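Local coordinates for protein papain inhibitor (Streptomyces mobaraensis, PDB 5NTB) that inhibits the cysteine proteases papain and bromelain and the serine protease trypsin, and serves as a glutamine and lysine donor substrate for transglutaminase, at residues 35-40 with 69-74; 9-14 with 100-105; 65-70 with 87-92; 56-61 with 104-109. All coordinates share one frame; numbering follows the deposited sequence. Where two conformers were deposited one is given.

Contact 1 of 4, residues 35-40 with 69-74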
loop_
_atom_site.group_PDB
_atom_site.type_symbol
_atom_site.label_atom_id
_atom_site.label_comp_id
_atom_site.label_asym_id
_atom_site.label_seq_id
_atom_site.Cartn_x
_atom_site.Cartn_y
_atom_site.Cartn_z
ATOM N N VAL A 35 -2.154 -1.120 2.887
ATOM C CA VAL A 35 -1.666 -0.987 1.522
ATOM C C VAL A 35 -1.108 -2.321 1.048
ATOM O O VAL A 35 -0.539 -3.100 1.825
ATOM C CB VAL A 35 -0.607 0.127 1.401
ATOM C CG1 VAL A 35 0.631 -0.220 2.171
ATOM C CG2 VAL A 35 -0.257 0.397 -0.073
ATOM N N ALA A 36 -1.294 -2.577 -0.247
ATOM C CA ALA A 36 -0.617 -3.647 -0.974
ATOM C C ALA A 36 0.531 -3.035 -1.763
ATOM O O ALA A 36 0.323 -2.100 -2.550
ATOM C CB ALA A 36 -1.591 -4.375 -1.901
ATOM N N ILE A 37 1.737 -3.535 -1.516
ATOM C CA ILE A 37 2.981 -2.986 -2.052
ATOM C C ILE A 37 3.384 -3.737 -3.320
ATOM O O ILE A 37 3.295 -4.972 -3.368
ATOM C CB ILE A 37 4.083 -3.046 -0.984
ATOM C CG1 ILE A 37 3.768 -2.075 0.155
ATOM C CG2 ILE A 37 5.492 -2.808 -1.577
ATOM C CD1 ILE A 37 3.714 -0.615 -0.259
ATOM N N PRO A 38 3.831 -3.033 -4.363
ATOM C CA PRO A 38 4.226 -3.704 -5.612
ATOM C C PRO A 38 5.258 -4.801 -5.404
ATOM O O PRO A 38 6.159 -4.691 -4.563
ATOM C CB PRO A 38 4.815 -2.571 -6.460
ATOM C CG PRO A 38 4.341 -1.329 -5.864
ATOM C CD PRO A 38 3.871 -1.567 -4.464
ATOM N N ALA A 39 5.155 -5.833 -6.252
ATOM C CA ALA A 39 5.961 -7.036 -6.087
ATOM C C ALA A 39 7.455 -6.747 -6.145
ATOM O O ALA A 39 8.239 -7.470 -5.528
ATOM C CB ALA A 39 5.589 -8.069 -7.151
ATOM N N ALA A 40 7.869 -5.688 -6.843
ATOM C CA ALA A 40 9.297 -5.425 -7.004
ATOM C C ALA A 40 10.002 -5.119 -5.686
ATOM O O ALA A 40 11.237 -5.190 -5.626
ATOM C CB ALA A 40 9.510 -4.277 -7.987
ATOM N N VAL A 69 -0.600 4.134 6.684
ATOM C CA VAL A 69 -1.287 2.842 6.735
ATOM C C VAL A 69 -0.265 1.713 6.721
ATOM O O VAL A 69 0.814 1.832 6.128
ATOM C CB VAL A 69 -2.289 2.664 5.557
ATOM C CG1 VAL A 69 -3.282 3.843 5.484
ATOM C CG2 VAL A 69 -1.567 2.506 4.224
ATOM N N PRO A 70 -0.590 0.591 7.356
ATOM C CA PRO A 70 0.344 -0.537 7.393
ATOM C C PRO A 70 0.420 -1.293 6.075
ATOM O O PRO A 70 -0.572 -1.475 5.372
ATOM C CB PRO A 70 -0.240 -1.433 8.492
ATOM C CG PRO A 70 -1.705 -1.123 8.460
ATOM C CD PRO A 70 -1.782 0.353 8.182
ATOM N N VAL A 71 1.623 -1.783 5.777
ATOM C CA VAL A 71 1.804 -2.749 4.696
ATOM C C VAL A 71 1.257 -4.091 5.156
ATOM O O VAL A 71 1.726 -4.659 6.148
ATOM C CB VAL A 71 3.282 -2.880 4.308
ATOM C CG1 VAL A 71 3.455 -3.982 3.272
ATOM C CG2 VAL A 71 3.839 -1.540 3.824
ATOM N N ARG A 72 0.287 -4.624 4.423
ATOM C CA ARG A 72 -0.313 -5.905 4.773
ATOM C C ARG A 72 -0.412 -6.864 3.601
ATOM O O ARG A 72 -0.849 -8.003 3.789
ATOM C CB ARG A 72 -1.717 -5.702 5.355
ATOM C CG ARG A 72 -1.733 -4.827 6.583
ATOM C CD ARG A 72 -2.255 -5.581 7.770
ATOM N NE ARG A 72 -2.380 -4.761 8.974
ATOM C CZ ARG A 72 -1.474 -4.700 9.942
ATOM N NH1 ARG A 72 -0.352 -5.400 9.859
ATOM N NH2 ARG A 72 -1.700 -3.941 11.007
ATOM N N ASP A 73 -0.030 -6.451 2.401
ATOM C CA ASP A 73 -0.333 -7.272 1.239
ATOM C C ASP A 73 0.630 -6.907 0.123
ATOM O O ASP A 73 1.359 -5.913 0.196
ATOM C CB ASP A 73 -1.790 -7.060 0.819
ATOM C CG ASP A 73 -2.408 -8.255 0.092
ATOM O OD1 ASP A 73 -1.718 -9.241 -0.224
ATOM O OD2 ASP A 73 -3.624 -8.161 -0.197
ATOM N N LYS A 74 0.616 -7.740 -0.912
ATOM C CA LYS A 74 1.448 -7.606 -2.097
ATOM C C LYS A 74 0.546 -7.359 -3.293
ATOM O O LYS A 74 -0.518 -7.968 -3.406
ATOM C CB LYS A 74 2.263 -8.883 -2.309
ATOM C CG LYS A 74 3.161 -8.932 -3.544
ATOM C CD LYS A 74 4.063 -10.150 -3.400
ATOM C CE LYS A 74 4.711 -10.590 -4.682
ATOM N NZ LYS A 74 5.397 -11.884 -4.401
#
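A beta bulge breaks the parallel pairing of strand 35-38 with strand 65-75: Val35 is matched with Val71, but the next residue, Ala36, is matched with Asp73. The slip centres on the Val35 carbonyl. Arg72 N gives it a nearly straight bond, with N to Val35 O at 3.1 Å, while Asp73 N adds a second bond that is long and weak. Before the bulge Val35 N donates to Pro70 O, and beyond it Ile37 N reaches Asp73 O at 3.0 Å, coming in from above the plane of that carbonyl.

Val35, Ile37 and Val71 share one face. Ile37 CG1 lies 3.7 Å from Val71 CG1 and touches CG2 equally, so it bears on both methyls, the two side chains crossing at about a right angle. Val71 CG2 also meets Val35 CG1 at 3.8 Å. Val69 CG2 rests against Val35 CB, and Val58 of the neighbouring strand covers Val35, Ile37 and Val69. Farther along this face, the extended Lys74 chain brings CE to 3.6 Å from Ala39 CB.

On the other face the methyl of Ala36 packs on Asp73 CB. With Asp73 CG anti to the backbone N (chi1 -153°), OD1 takes the N-H of Lys74 from above the carboxylate plane, at 2.9 Å from Lys74 N, as well as that of Ala22; OD2 bonds to the Tyr15 hydroxyl. Both oxygens of this buried acid are thus satisfied. Parallel strand pairing within a small, curled mixed sheet is in keeping with the double-psi beta-barrel of this family.

Contact 2 of 4, residues 9-14 with 100-105; sequences TGKMTY and VVNGIT. With SO4 (sulfate ion), chain D.
Gly103 and Ile104 both stand opposite the single residue Gly10, a G1 beta bulge that turns the 100-105 segment through a corner as it runs antiparallel to strand 8-18. Gly103 adopts the positive phi of 75° expected of this bulge. Gly10 N donates to Ile104 O at 3.0 Å, and the return bond from Ile104 N to Gly10 O is more bent, with an N-H...O angle of 142° and the donor above the carbonyl plane. On the other side of the corner Met12 pairs with Val101 through two reciprocal bonds that are straighter; Met12 N sits 2.9 Å from Val101 O.

In the double-psi barrel fold to which the sequence belongs, the corner lets strand 8-18 pair with both strand 101-102 and strand 104-109. Met12 fills the inner face. Its chain runs extended beyond CG, so CG slides against Ile104 CG2 at 3.8 Å and the terminal CE lies beside Val101 CB at 3.9 Å. Phe90, Leu93 and Ile83 close round this thioether.

The opposite face is polar. Lys11 and Asn102 run side by side in the same direction, with Lys11 CB 3.5 Å from Asn102 OD1, an oxygen that also receives a water. A bend at chi3 (87°) then takes the lysine amine off to a sulfate, probably from the crystallisation liquor, where NZ binds O1 at 2.6 Å. Replacing Lys11 by alanine removes the ammonium and would probably leave the sulfate held mainly by His82 ND1 and Asp79 N. Thr13 CG2 meets Val100 CB at 3.8 Å, while its hydroxyl bonds to His82 and Asp84.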
loop_
_atom_site.group_PDB
_atom_site.type_symbol
_atom_site.label_atom_id
_atom_site.label_comp_id
_atom_site.label_asym_id
_atom_site.label_seq_id
_atom_site.Cartn_x
_atom_site.Cartn_y
_atom_site.Cartn_z
ATOM N N THR A 9 7.251 9.329 -6.287
ATOM C CA THR A 9 6.060 9.733 -7.001
ATOM C C THR A 9 5.462 8.516 -7.677
ATOM O O THR A 9 6.175 7.703 -8.269
ATOM C CB THR A 9 6.375 10.811 -8.037
ATOM O OG1 THR A 9 6.940 11.950 -7.372
ATOM C CG2 THR A 9 5.096 11.230 -8.746
ATOM N N GLY A 10 4.152 8.384 -7.573
ATOM C CA GLY A 10 3.535 7.292 -8.280
ATOM C C GLY A 10 2.042 7.450 -8.360
ATOM O O GLY A 10 1.515 8.565 -8.442
ATOM N N LYS A 11 1.354 6.328 -8.363
ATOM C CA LYS A 11 -0.083 6.329 -8.524
ATOM C C LYS A 11 -0.680 5.405 -7.486
ATOM O O LYS A 11 0.000 4.541 -6.916
ATOM C CB LYS A 11 -0.497 5.891 -9.930
ATOM C CG LYS A 11 -0.277 4.423 -10.190
ATOM C CD LYS A 11 -0.832 3.993 -11.549
ATOM C CE LYS A 11 0.197 4.193 -12.645
ATOM N NZ LYS A 11 -0.161 3.445 -13.883
ATOM N N MET A 12 -1.960 5.607 -7.235
ATOM C CA MET A 12 -2.672 4.747 -6.312
ATOM C C MET A 12 -3.979 4.287 -6.932
ATOM O O MET A 12 -4.680 5.046 -7.612
ATOM C CB MET A 12 -2.933 5.441 -4.975
ATOM C CG MET A 12 -3.822 6.659 -5.043
ATOM S SD MET A 12 -4.045 7.364 -3.397
ATOM C CE MET A 12 -5.229 8.658 -3.768
ATOM N N THR A 13 -4.270 3.022 -6.716
ATOM C CA THR A 13 -5.576 2.438 -6.955
ATOM C C THR A 13 -6.061 1.874 -5.635
ATOM O O THR A 13 -5.413 2.022 -4.596
ATOM C CB THR A 13 -5.492 1.358 -8.030
ATOM O OG1 THR A 13 -4.476 0.420 -7.671
ATOM C CG2 THR A 13 -5.124 1.971 -9.369
ATOM N N TYR A 14 -7.209 1.218 -5.656
ATOM C CA TYR A 14 -7.669 0.597 -4.425
ATOM C C TYR A 14 -8.268 -0.769 -4.711
ATOM O O TYR A 14 -8.642 -1.092 -5.841
ATOM C CB TYR A 14 -8.682 1.471 -3.674
ATOM C CG TYR A 14 -9.988 1.654 -4.404
ATOM C CD1 TYR A 14 -10.995 0.705 -4.296
ATOM C CD2 TYR A 14 -10.205 2.766 -5.207
ATOM C CE1 TYR A 14 -12.180 0.851 -4.966
ATOM C CE2 TYR A 14 -11.401 2.920 -5.879
ATOM C CZ TYR A 14 -12.374 1.955 -5.748
ATOM O OH TYR A 14 -13.581 2.091 -6.397
ATOM N N VAL A 100 -8.478 5.642 -10.199
ATOM C CA VAL A 100 -7.019 5.674 -10.159
ATOM C C VAL A 100 -6.581 7.123 -10.085
ATOM O O VAL A 100 -7.120 7.985 -10.787
ATOM C CB VAL A 100 -6.390 4.967 -11.372
ATOM C CG1 VAL A 100 -7.065 5.420 -12.649
ATOM C CG2 VAL A 100 -4.879 5.214 -11.423
ATOM N N VAL A 101 -5.620 7.397 -9.213
ATOM C CA VAL A 101 -5.090 8.739 -9.027
ATOM C C VAL A 101 -3.606 8.698 -9.335
ATOM O O VAL A 101 -2.842 8.017 -8.643
ATOM C CB VAL A 101 -5.327 9.261 -7.603
ATOM C CG1 VAL A 101 -4.607 10.575 -7.403
ATOM C CG2 VAL A 101 -6.814 9.404 -7.325
ATOM N N ASN A 102 -3.197 9.420 -10.368
ATOM C CA ASN A 102 -1.786 9.600 -10.642
ATOM C C ASN A 102 -1.265 10.783 -9.844
ATOM O O ASN A 102 -2.024 11.643 -9.384
ATOM C CB ASN A 102 -1.556 9.846 -12.127
ATOM C CG ASN A 102 -1.914 8.644 -12.968
ATOM O OD1 ASN A 102 -1.301 7.587 -12.843
ATOM N ND2 ASN A 102 -2.922 8.790 -13.816
ATOM N N GLY A 103 0.050 10.828 -9.695
ATOM C CA GLY A 103 0.652 11.974 -9.046
ATOM C C GLY A 103 0.482 12.028 -7.545
ATOM O O GLY A 103 0.354 13.119 -6.982
ATOM N N ILE A 104 0.461 10.880 -6.877
ATOM C CA ILE A 104 0.559 10.860 -5.428
ATOM C C ILE A 104 2.030 10.761 -5.064
ATOM O O ILE A 104 2.889 10.477 -5.908
ATOM C CB ILE A 104 -0.220 9.690 -4.800
ATOM C CG1 ILE A 104 0.390 8.355 -5.254
ATOM C CG2 ILE A 104 -1.681 9.784 -5.171
ATOM C CD1 ILE A 104 0.379 7.276 -4.201
ATOM N N THR A 105 2.325 11.000 -3.802
ATOM C CA THR A 105 3.645 10.731 -3.276
ATOM C C THR A 105 3.493 9.755 -2.123
ATOM O O THR A 105 2.495 9.785 -1.395
ATOM C CB THR A 105 4.334 12.009 -2.809
ATOM O OG1 THR A 105 3.712 12.460 -1.606
ATOM C CG2 THR A 105 4.237 13.121 -3.893
HETATM S S SO4 D . 0.810 -0.068 -13.625
HETATM O O1 SO4 D . 1.262 1.318 -13.750
HETATM O O2 SO4 D . -0.629 -0.151 -13.864
HETATM O O3 SO4 D . 1.127 -0.559 -12.278
HETATM O O4 SO4 D . 1.529 -0.890 -14.599
HETATM O O HOH W 1 1.268 8.223 -11.849
#

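Contact 3 of 4, residues 65-70 with 87-92; sequences RTIRVP and QAAFAK
Ile67 leans from strand 65-75 onto the short helix 87-90, and its side chain makes much of the contact with Ala89. From the backbone, CB points toward the helix without touching it and serves only to carry the two branches. The CG2 methyl comes to 4.2 Å from Lys92 CB, a loose approach. CG1 sits between the backbone N and the carbonyl carbon (chi1 61°) and acts as a spacer, and because chi2 is extended, CD1 projects on to the helix backbone. There it lies 3.5 Å from Ala89 O and 4.0 Å from Ala89 CB. That same carbonyl accepts the N-H of Lys92, so the methyl packs against an oxygen that already holds a backbone N-H.

Val69 comes next along the strand on the same side, its CG1 reaching Ala89 CB at 3.9 Å; the small alanine methyl is thus met by both branched residues. Lys92 directs its amine elsewhere, into a salt bridge with Asp33, and Arg65 CD merely passes Lys92 O. The contact is apolar packing of a short helix against a long strand, consistent with the way a small helix covers part of the double-psi beta-barrel.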
loop_
_atom_site.group_PDB
_atom_site.type_symbol
_atom_site.label_atom_id
_atom_site.label_comp_id
_atom_site.label_asym_id
_atom_site.label_seq_id
_atom_site.Cartn_x
_atom_site.Cartn_y
_atom_site.Cartn_z
ATOM N N ARG A 65 -3.167 16.196 1.744
ATOM C CA ARG A 65 -3.492 15.341 2.872
ATOM C C ARG A 65 -2.544 14.155 2.902
ATOM O O ARG A 65 -2.182 13.615 1.854
ATOM C CB ARG A 65 -4.930 14.824 2.780
ATOM C CG ARG A 65 -5.989 15.893 2.943
ATOM C CD ARG A 65 -7.384 15.276 2.990
ATOM N NE ARG A 65 -8.410 16.309 2.915
ATOM C CZ ARG A 65 -8.831 16.866 1.782
ATOM N NH1 ARG A 65 -8.330 16.475 0.614
ATOM N NH2 ARG A 65 -9.763 17.810 1.815
ATOM N N THR A 66 -2.151 13.743 4.102
ATOM C CA THR A 66 -1.287 12.587 4.272
ATOM C C THR A 66 -1.916 11.624 5.264
ATOM O O THR A 66 -2.399 12.044 6.322
ATOM C CB THR A 66 0.106 13.005 4.744
ATOM O OG1 THR A 66 0.706 13.857 3.754
ATOM C CG2 THR A 66 0.979 11.777 4.942
ATOM N N ILE A 67 -1.926 10.341 4.908
ATOM C CA ILE A 67 -2.357 9.270 5.803
ATOM C C ILE A 67 -1.210 8.278 5.953
ATOM O O ILE A 67 -0.287 8.228 5.141
ATOM C CB ILE A 67 -3.620 8.542 5.309
ATOM C CG1 ILE A 67 -3.377 7.886 3.954
ATOM C CG2 ILE A 67 -4.826 9.489 5.248
ATOM C CD1 ILE A 67 -4.550 7.035 3.491
ATOM N N ARG A 68 -1.297 7.456 6.995
ATOM C CA ARG A 68 -0.277 6.462 7.306
ATOM C C ARG A 68 -0.967 5.123 7.500
ATOM O O ARG A 68 -1.837 4.997 8.367
ATOM C CB ARG A 68 0.506 6.864 8.560
ATOM C CG ARG A 68 1.647 5.940 8.930
ATOM C CD ARG A 68 2.207 6.348 10.289
ATOM N NE ARG A 68 3.186 5.398 10.803
ATOM C CZ ARG A 68 4.489 5.639 10.899
ATOM N NH1 ARG A 68 5.300 4.707 11.381
ATOM N NH2 ARG A 68 4.984 6.812 10.519
ATOM N N VAL A 69 -0.600 4.134 6.684
ATOM C CA VAL A 69 -1.287 2.842 6.735
ATOM C C VAL A 69 -0.265 1.713 6.721
ATOM O O VAL A 69 0.814 1.832 6.128
ATOM C CB VAL A 69 -2.289 2.664 5.557
ATOM C CG1 VAL A 69 -3.282 3.843 5.484
ATOM C CG2 VAL A 69 -1.567 2.506 4.224
ATOM N N PRO A 70 -0.590 0.591 7.356
ATOM C CA PRO A 70 0.344 -0.537 7.393
ATOM C C PRO A 70 0.420 -1.293 6.075
ATOM O O PRO A 70 -0.572 -1.475 5.372
ATOM C CB PRO A 70 -0.240 -1.433 8.492
ATOM C CG PRO A 70 -1.705 -1.123 8.460
ATOM C CD PRO A 70 -1.782 0.353 8.182
ATOM N N GLN A 87 -9.615 0.021 -0.141
ATOM C CA GLN A 87 -10.718 0.932 -0.419
ATOM C C GLN A 87 -10.910 1.920 0.723
ATOM O O GLN A 87 -11.095 3.128 0.499
ATOM C CB GLN A 87 -11.991 0.116 -0.647
ATOM C CG GLN A 87 -13.180 0.932 -1.093
ATOM C CD GLN A 87 -14.442 0.100 -1.138
ATOM O OE1 GLN A 87 -15.095 0.038 -2.168
ATOM N NE2 GLN A 87 -14.771 -0.560 -0.040
ATOM N N ALA A 88 -10.829 1.426 1.959
ATOM C CA ALA A 88 -11.039 2.277 3.122
ATOM C C ALA A 88 -9.990 3.379 3.213
ATOM O O ALA A 88 -10.316 4.531 3.528
ATOM C CB ALA A 88 -11.048 1.419 4.388
ATOM N N ALA A 89 -8.722 3.054 2.940
ATOM C CA ALA A 89 -7.690 4.083 3.003
ATOM C C ALA A 89 -7.791 5.049 1.829
ATOM O O ALA A 89 -7.631 6.264 2.000
ATOM C CB ALA A 89 -6.306 3.437 3.030
ATOM N N PHE A 90 -8.024 4.523 0.626
ATOM C CA PHE A 90 -8.094 5.368 -0.567
ATOM C C PHE A 90 -9.136 6.465 -0.406
ATOM O O PHE A 90 -8.886 7.629 -0.745
ATOM C CB PHE A 90 -8.407 4.479 -1.768
ATOM C CG PHE A 90 -8.388 5.175 -3.097
ATOM C CD1 PHE A 90 -9.431 6.004 -3.481
ATOM C CD2 PHE A 90 -7.358 4.928 -4.001
ATOM C CE1 PHE A 90 -9.434 6.614 -4.727
ATOM C CE2 PHE A 90 -7.363 5.531 -5.255
ATOM C CZ PHE A 90 -8.407 6.371 -5.613
ATOM N N ALA A 91 -10.300 6.110 0.149
ATOM C CA ALA A 91 -11.404 7.046 0.290
ATOM C C ALA A 91 -11.059 8.217 1.194
ATOM O O ALA A 91 -11.705 9.266 1.101
ATOM C CB ALA A 91 -12.620 6.309 0.840
ATOM N N LYS A 92 -10.055 8.067 2.048
ATOM C CA LYS A 92 -9.624 9.159 2.909
ATOM C C LYS A 92 -8.829 10.214 2.151
ATOM O O LYS A 92 -8.671 11.340 2.649
ATOM C CB LYS A 92 -8.805 8.599 4.066
ATOM C CG LYS A 92 -9.622 7.660 4.942
ATOM C CD LYS A 92 -8.824 7.052 6.072
ATOM C CE LYS A 92 -9.738 6.146 6.893
ATOM N NZ LYS A 92 -9.090 5.720 8.155
#

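Contact 4 of 4, residues 56-61 with 104-109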
loop_
_atom_site.group_PDB
_atom_site.type_symbol
_atom_site.label_atom_id
_atom_site.label_comp_id
_atom_site.label_asym_id
_atom_site.label_seq_id
_atom_site.Cartn_x
_atom_site.Cartn_y
_atom_site.Cartn_z
ATOM N N VAL A 56 6.385 -2.154 8.997
ATOM C CA VAL A 56 6.525 -1.195 7.909
ATOM C C VAL A 56 5.148 -0.660 7.543
ATOM O O VAL A 56 4.183 -1.423 7.408
ATOM C CB VAL A 56 7.213 -1.825 6.687
ATOM C CG1 VAL A 56 7.273 -0.817 5.536
ATOM C CG2 VAL A 56 8.615 -2.317 7.065
ATOM N N SER A 57 5.054 0.652 7.422
ATOM C CA SER A 57 3.873 1.347 6.938
ATOM C C SER A 57 4.267 2.196 5.741
ATOM O O SER A 57 5.436 2.271 5.359
ATOM C CB SER A 57 3.255 2.228 8.027
ATOM O OG SER A 57 2.767 1.451 9.102
ATOM N N VAL A 58 3.273 2.809 5.129
ATOM C CA VAL A 58 3.548 3.865 4.173
ATOM C C VAL A 58 2.846 5.122 4.639
ATOM O O VAL A 58 1.815 5.086 5.317
ATOM C CB VAL A 58 3.118 3.514 2.738
ATOM C CG1 VAL A 58 3.962 2.362 2.206
ATOM C CG2 VAL A 58 1.645 3.190 2.697
ATOM N N GLU A 59 3.428 6.244 4.266
ATOM C CA GLU A 59 2.776 7.541 4.356
ATOM C C GLU A 59 2.471 7.962 2.930
ATOM O O GLU A 59 3.375 7.984 2.084
ATOM C CB GLU A 59 3.664 8.566 5.066
ATOM C CG GLU A 59 3.636 8.377 6.570
ATOM C CD GLU A 59 4.429 9.427 7.325
ATOM O OE1 GLU A 59 4.672 9.226 8.536
ATOM O OE2 GLU A 59 4.799 10.448 6.712
ATOM N N VAL A 60 1.197 8.224 2.656
ATOM C CA VAL A 60 0.703 8.531 1.319
ATOM C C VAL A 60 0.139 9.935 1.338
ATOM O O VAL A 60 -0.705 10.258 2.182
ATOM C CB VAL A 60 -0.383 7.544 0.860
ATOM C CG1 VAL A 60 -0.748 7.827 -0.604
ATOM C CG2 VAL A 60 0.083 6.112 1.045
ATOM N N SER A 61 0.584 10.758 0.397
ATOM C CA SER A 61 0.165 12.149 0.319
ATOM C C SER A 61 -0.498 12.400 -1.021
ATOM O O SER A 61 0.028 12.008 -2.070
ATOM C CB SER A 61 1.350 13.093 0.501
ATOM O OG SER A 61 2.015 12.824 1.719
ATOM N N ILE A 104 0.461 10.880 -6.877
ATOM C CA ILE A 104 0.559 10.860 -5.428
ATOM C C ILE A 104 2.030 10.761 -5.064
ATOM O O ILE A 104 2.889 10.477 -5.908
ATOM C CB ILE A 104 -0.220 9.690 -4.800
ATOM C CG1 ILE A 104 0.390 8.355 -5.254
ATOM C CG2 ILE A 104 -1.681 9.784 -5.171
ATOM C CD1 ILE A 104 0.379 7.276 -4.201
ATOM N N THR A 105 2.325 11.000 -3.802
ATOM C CA THR A 105 3.645 10.731 -3.276
ATOM C C THR A 105 3.493 9.755 -2.123
ATOM O O THR A 105 2.495 9.785 -1.395
ATOM C CB THR A 105 4.334 12.009 -2.809
ATOM O OG1 THR A 105 3.712 12.460 -1.606
ATOM C CG2 THR A 105 4.237 13.121 -3.893
ATOM N N TRP A 106 4.470 8.872 -1.976
ATOM C CA TRP A 106 4.426 7.924 -0.876
ATOM C C TRP A 106 5.831 7.537 -0.469
ATOM O O TRP A 106 6.785 7.674 -1.235
ATOM C CB TRP A 106 3.575 6.683 -1.221
ATOM C CG TRP A 106 4.082 5.782 -2.306
ATOM C CD1 TRP A 106 3.857 5.900 -3.650
ATOM C CD2 TRP A 106 4.857 4.595 -2.129
ATOM N NE1 TRP A 106 4.452 4.849 -4.323
ATOM C CE2 TRP A 106 5.072 4.038 -3.411
ATOM C CE3 TRP A 106 5.376 3.939 -1.010
ATOM C CZ2 TRP A 106 5.803 2.866 -3.608
ATOM C CZ3 TRP A 106 6.100 2.767 -1.200
ATOM C CH2 TRP A 106 6.295 2.234 -2.497
ATOM N N LYS A 107 5.948 7.051 0.763
ATOM C CA LYS A 107 7.231 6.586 1.258
ATOM C C LYS A 107 6.970 5.487 2.265
ATOM O O LYS A 107 5.941 5.486 2.953
ATOM C CB LYS A 107 8.055 7.712 1.902
ATOM C CG LYS A 107 7.399 8.329 3.126
ATOM C CD LYS A 107 8.331 9.353 3.758
ATOM C CE LYS A 107 7.705 9.972 4.978
ATOM N NZ LYS A 107 8.657 10.933 5.640
ATOM N N PHE A 108 7.897 4.542 2.318
ATOM C CA PHE A 108 7.946 3.582 3.410
ATOM C C PHE A 108 8.368 4.274 4.696
ATOM O O PHE A 108 9.297 5.090 4.696
ATOM C CB PHE A 108 8.949 2.472 3.105
ATOM C CG PHE A 108 8.581 1.603 1.931
ATOM C CD1 PHE A 108 7.555 0.675 2.038
ATOM C CD2 PHE A 108 9.295 1.672 0.747
ATOM C CE1 PHE A 108 7.231 -0.150 0.968
ATOM C CE2 PHE A 108 8.986 0.840 -0.326
ATOM C CZ PHE A 108 7.949 -0.075 -0.207
ATOM N N VAL A 109 7.717 3.914 5.803
ATOM C CA VAL A 109 8.093 4.417 7.125
ATOM C C VAL A 109 8.098 3.288 8.146
ATOM O O VAL A 109 7.533 2.216 7.932
ATOM C CB VAL A 109 7.155 5.533 7.629
ATOM C CG1 VAL A 109 7.228 6.755 6.731
ATOM C CG2 VAL A 109 5.730 5.014 7.727
HETATM O O HOH W 2 1.735 14.935 -2.775
#
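Glu59 and Lys107 lie side by side and point the same way from a hydrogen-bonded antiparallel pair, yet their charges stop short of a salt bridge. Glu59 OE2 touches the methylene Lys107 CE at 3.4 Å, whereas NZ stays 4.0 Å from the same oxygen. The other carboxylate oxygen, OE1, is bridged to Arg68. Val109 crosses the glutamate at about a right angle and sets its CG1 methyl 3.9 Å from Glu59 CD, giving the acid an apolar wall on this face. With an alanine in place of Glu59, Arg68 would probably lose its carboxylate mate, and Val109 CG1 its cover.

Beneath these side chains six backbone bonds join the segments 57-61 and 104-109, whose directions make 155°, antiparallel neighbours in the mixed, curled sheet of the double-psi barrel. The outermost pairs are Ser57 with Val109 and Ser61 with Thr105; Ser61 N lies 2.8 Å from Thr105 O.

The opposite, buried face carries the rings. Val58 CG1 reaches both from the facing strand, 3.9 Å from Trp106 CE3. Trp106 CG is placed between its backbone N and carbonyl carbon (chi1 66°), which lays the indole beside Phe108: Trp106 CZ3 lies over one face of the phenyl ring, toward its rim, while Phe108 CZ lies in the indole plane at its edge. The Val56 side chain slants across that of Phe108, Val56 CG1 meeting Phe108 CD1 at 3.8 Å. At the other end Val60 CG1 touches Ile104 CD1 at 3.8 Å. The indole N-H of Trp106 is held by the Thr81 carbonyl, and Trp41 packs edge-to-face with Phe108.

Contacts 1, 2 and 4 pair strands of one curled sheet, and contact 3 packs a short helix against it. Contacts 1 and 4 have centres 11 Å apart and are directly stitched together, with Val58 N 2.8 Å from Val69 O in a probable hydrogen bond. Contact 3 shares Val69 and Pro70 with contact 1, so strand 65-75 carries the strand pairing on one stretch and the helix packing on another. Contact 2 shares Ile104 and Thr105 with contact 4 and meets contact 3 through Phe90, which packs on Met12 and Tyr14. The centres of contacts 1 and 2 lie about 14 Å apart and their nearest atoms about 7 Å. The bound sulfate belongs to contact 2.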